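Local coordinates for conserved hypothetical protein (Streptococcus pneumoniae, PDB 4QDY) that is of unknown function but belongs to the YbbR-like family and carries two YbbR domains, at residues A[80-83]-A[84-88]. Residues are numbered along the deposited sequence; the frame is centred on the assembly and turned at random.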
ATOM      1  N   GLU A  80       4.084 -13.472 -13.988  1.00 60.75           N
ATOM      2  CA  GLU A  80       5.200 -13.592 -14.926  1.00 62.18           C
ATOM      3  C   GLU A  80       6.282 -14.518 -14.374  1.00 66.74           C
ATOM      4  O   GLU A  80       6.441 -14.618 -13.158  1.00 65.77           O
ATOM      5  CB  GLU A  80       5.805 -12.214 -15.246  1.00 64.21           C
ATOM      6  CG  GLU A  80       4.850 -11.256 -15.944  1.00 76.65           C
ATOM      7  CD  GLU A  80       5.406  -9.896 -16.326  1.00103.38           C
ATOM      8  OE1 GLU A  80       6.645  -9.709 -16.282  1.00 99.51           O
ATOM      9  OE2 GLU A  80       4.596  -9.023 -16.713  1.00 99.58           O
ATOM     10  N   ASP A  81       7.018 -15.195 -15.285  1.00 64.48           N
ATOM     11  CA  ASP A  81       8.139 -16.115 -15.039  1.00 64.91           C
ATOM     12  C   ASP A  81       7.731 -17.312 -14.134  1.00 67.25           C
ATOM     13  O   ASP A  81       8.574 -17.835 -13.395  1.00 67.02           O
ATOM     14  CB  ASP A  81       9.336 -15.370 -14.407  1.00 67.36           C
ATOM     15  CG  ASP A  81       9.917 -14.249 -15.251  1.00 80.83           C
ATOM     16  OD1 ASP A  81       9.961 -14.397 -16.496  1.00 82.36           O
ATOM     17  OD2 ASP A  81      10.409 -13.262 -14.663  1.00 87.76           O
ATOM     18  N   LEU A  82       6.468 -17.775 -14.234  1.00 62.58           N
ATOM     19  CA  LEU A  82       6.003 -18.944 -13.481  1.00 61.78           C
ATOM     20  C   LEU A  82       6.559 -20.222 -14.126  1.00 66.38           C
ATOM     21  O   LEU A  82       6.379 -20.403 -15.337  1.00 66.85           O
ATOM     22  CB  LEU A  82       4.460 -19.000 -13.395  1.00 60.92           C
ATOM     23  CG  LEU A  82       3.851 -20.202 -12.633  1.00 65.05           C
ATOM     24  CD1 LEU A  82       3.948 -20.020 -11.119  1.00 64.33           C
ATOM     25  CD2 LEU A  82       2.403 -20.392 -13.004  1.00 66.93           C
ATOM     26  N   PRO A  83       7.222 -21.121 -13.354  1.00 62.44           N
ATOM     27  CA  PRO A  83       7.768 -22.351 -13.961  1.00 62.78           C
ATOM     28  C   PRO A  83       6.677 -23.259 -14.524  1.00 65.33           C
ATOM     29  O   PRO A  83       5.550 -23.268 -14.028  1.00 63.79           O
ATOM     30  CB  PRO A  83       8.499 -23.040 -12.804  1.00 64.75           C
ATOM     31  CG  PRO A  83       7.964 -22.430 -11.576  1.00 68.20           C
ATOM     32  CD  PRO A  83       7.539 -21.043 -11.914  1.00 63.33           C
ATOM     33  N   ASN A  84       7.029 -24.003 -15.584  1.00 62.65           N
ATOM     34  CA  ASN A  84       6.150 -24.933 -16.297  1.00 62.27           C
ATOM     35  C   ASN A  84       5.680 -26.061 -15.374  1.00 64.29           C
ATOM     36  O   ASN A  84       6.422 -26.499 -14.490  1.00 63.82           O
ATOM     37  CB  ASN A  84       6.870 -25.514 -17.520  1.00 65.28           C
ATOM     38  CG  ASN A  84       7.292 -24.490 -18.556  1.00 92.62           C
ATOM     39  OD1 ASN A  84       6.656 -23.443 -18.751  1.00 85.32           O
ATOM     40  ND2 ASN A  84       8.345 -24.805 -19.298  1.00 87.80           N
ATOM     41  N   GLY A  85       4.441 -26.494 -15.589  1.00 59.45           N
ATOM     42  CA  GLY A  85       3.811 -27.544 -14.799  1.00 58.60           C
ATOM     43  C   GLY A  85       3.054 -27.011 -13.598  1.00 60.52           C
ATOM     44  O   GLY A  85       2.522 -27.796 -12.807  1.00 59.89           O
ATOM     45  N   LEU A  86       3.000 -25.669 -13.459  1.00 55.70           N
ATOM     46  CA  LEU A  86       2.304 -24.997 -12.364  1.00 54.06           C
ATOM     47  C   LEU A  86       1.221 -24.041 -12.874  1.00 56.97           C
ATOM     48  O   LEU A  86       1.342 -23.465 -13.958  1.00 56.59           O
ATOM     49  CB  LEU A  86       3.278 -24.213 -11.465  1.00 53.74           C
ATOM     50  CG  LEU A  86       4.323 -24.992 -10.657  1.00 58.85           C
ATOM     51  CD1 LEU A  86       5.147 -24.047  -9.815  1.00 58.70           C
ATOM     52  CD2 LEU A  86       3.678 -26.014  -9.724  1.00 61.33           C
ATOM     53  N   THR A  87       0.168 -23.880 -12.054  1.00 52.79           N
ATOM     54  CA  THR A  87      -0.980 -22.992 -12.249  1.00 51.96           C
ATOM     55  C   THR A  87      -0.968 -21.975 -11.103  1.00 55.00           C
ATOM     56  O   THR A  87      -0.845 -22.377  -9.945  1.00 54.69           O
ATOM     57  CB  THR A  87      -2.278 -23.825 -12.323  1.00 60.31           C
ATOM     58  OG1 THR A  87      -2.191 -24.712 -13.436  1.00 61.51           O
ATOM     59  CG2 THR A  87      -3.535 -22.967 -12.454  1.00 58.74           C
ATOM     60  N   ALA A  88      -1.070 -20.669 -11.421  1.00 50.68           N
ATOM     61  CA  ALA A  88      -1.056 -19.610 -10.409  1.00 49.46           C
ATOM     62  C   ALA A  88      -2.234 -18.664 -10.571  1.00 52.80           C
ATOM     63  O   ALA A  88      -2.499 -18.183 -11.678  1.00 52.44           O
ATOM     64  CB  ALA A  88       0.239 -18.822 -10.486  1.00 50.26           C
TER
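L82 reaches across a turn at the surface to meet A88 and the backbone of L86. Its CG stands anti to the backbone N (chi1 179°), which carries the forked end over the returning chain. CD2 of L82 lies 3.7 Å from CB of A88 and also packs against the carbonyl O of L86. A88, with its short side chain, offers a single methyl against which both branches of the leucine can rest. Beside this pair, the ring of P83 meets L86 obliquely, CG of P83 touching CD1 of L86 at 3.7 Å. The chain reverses between P83 and L86 in a type II beta turn. N84 takes the extended second position, and glycine suits the third, where G85 has a positive phi of 91° at which a CB would press against the carbonyl O of N84. Branched, apolar leucines suit both flanks: L82 joins A88 against L40 of strand 35-42, while L86 touches S47 and L48 of helix 45-52. The arrangement is a type II turn in the loop, within the first YbbR-like region, linking antiparallel strands 71-80 and 87-113.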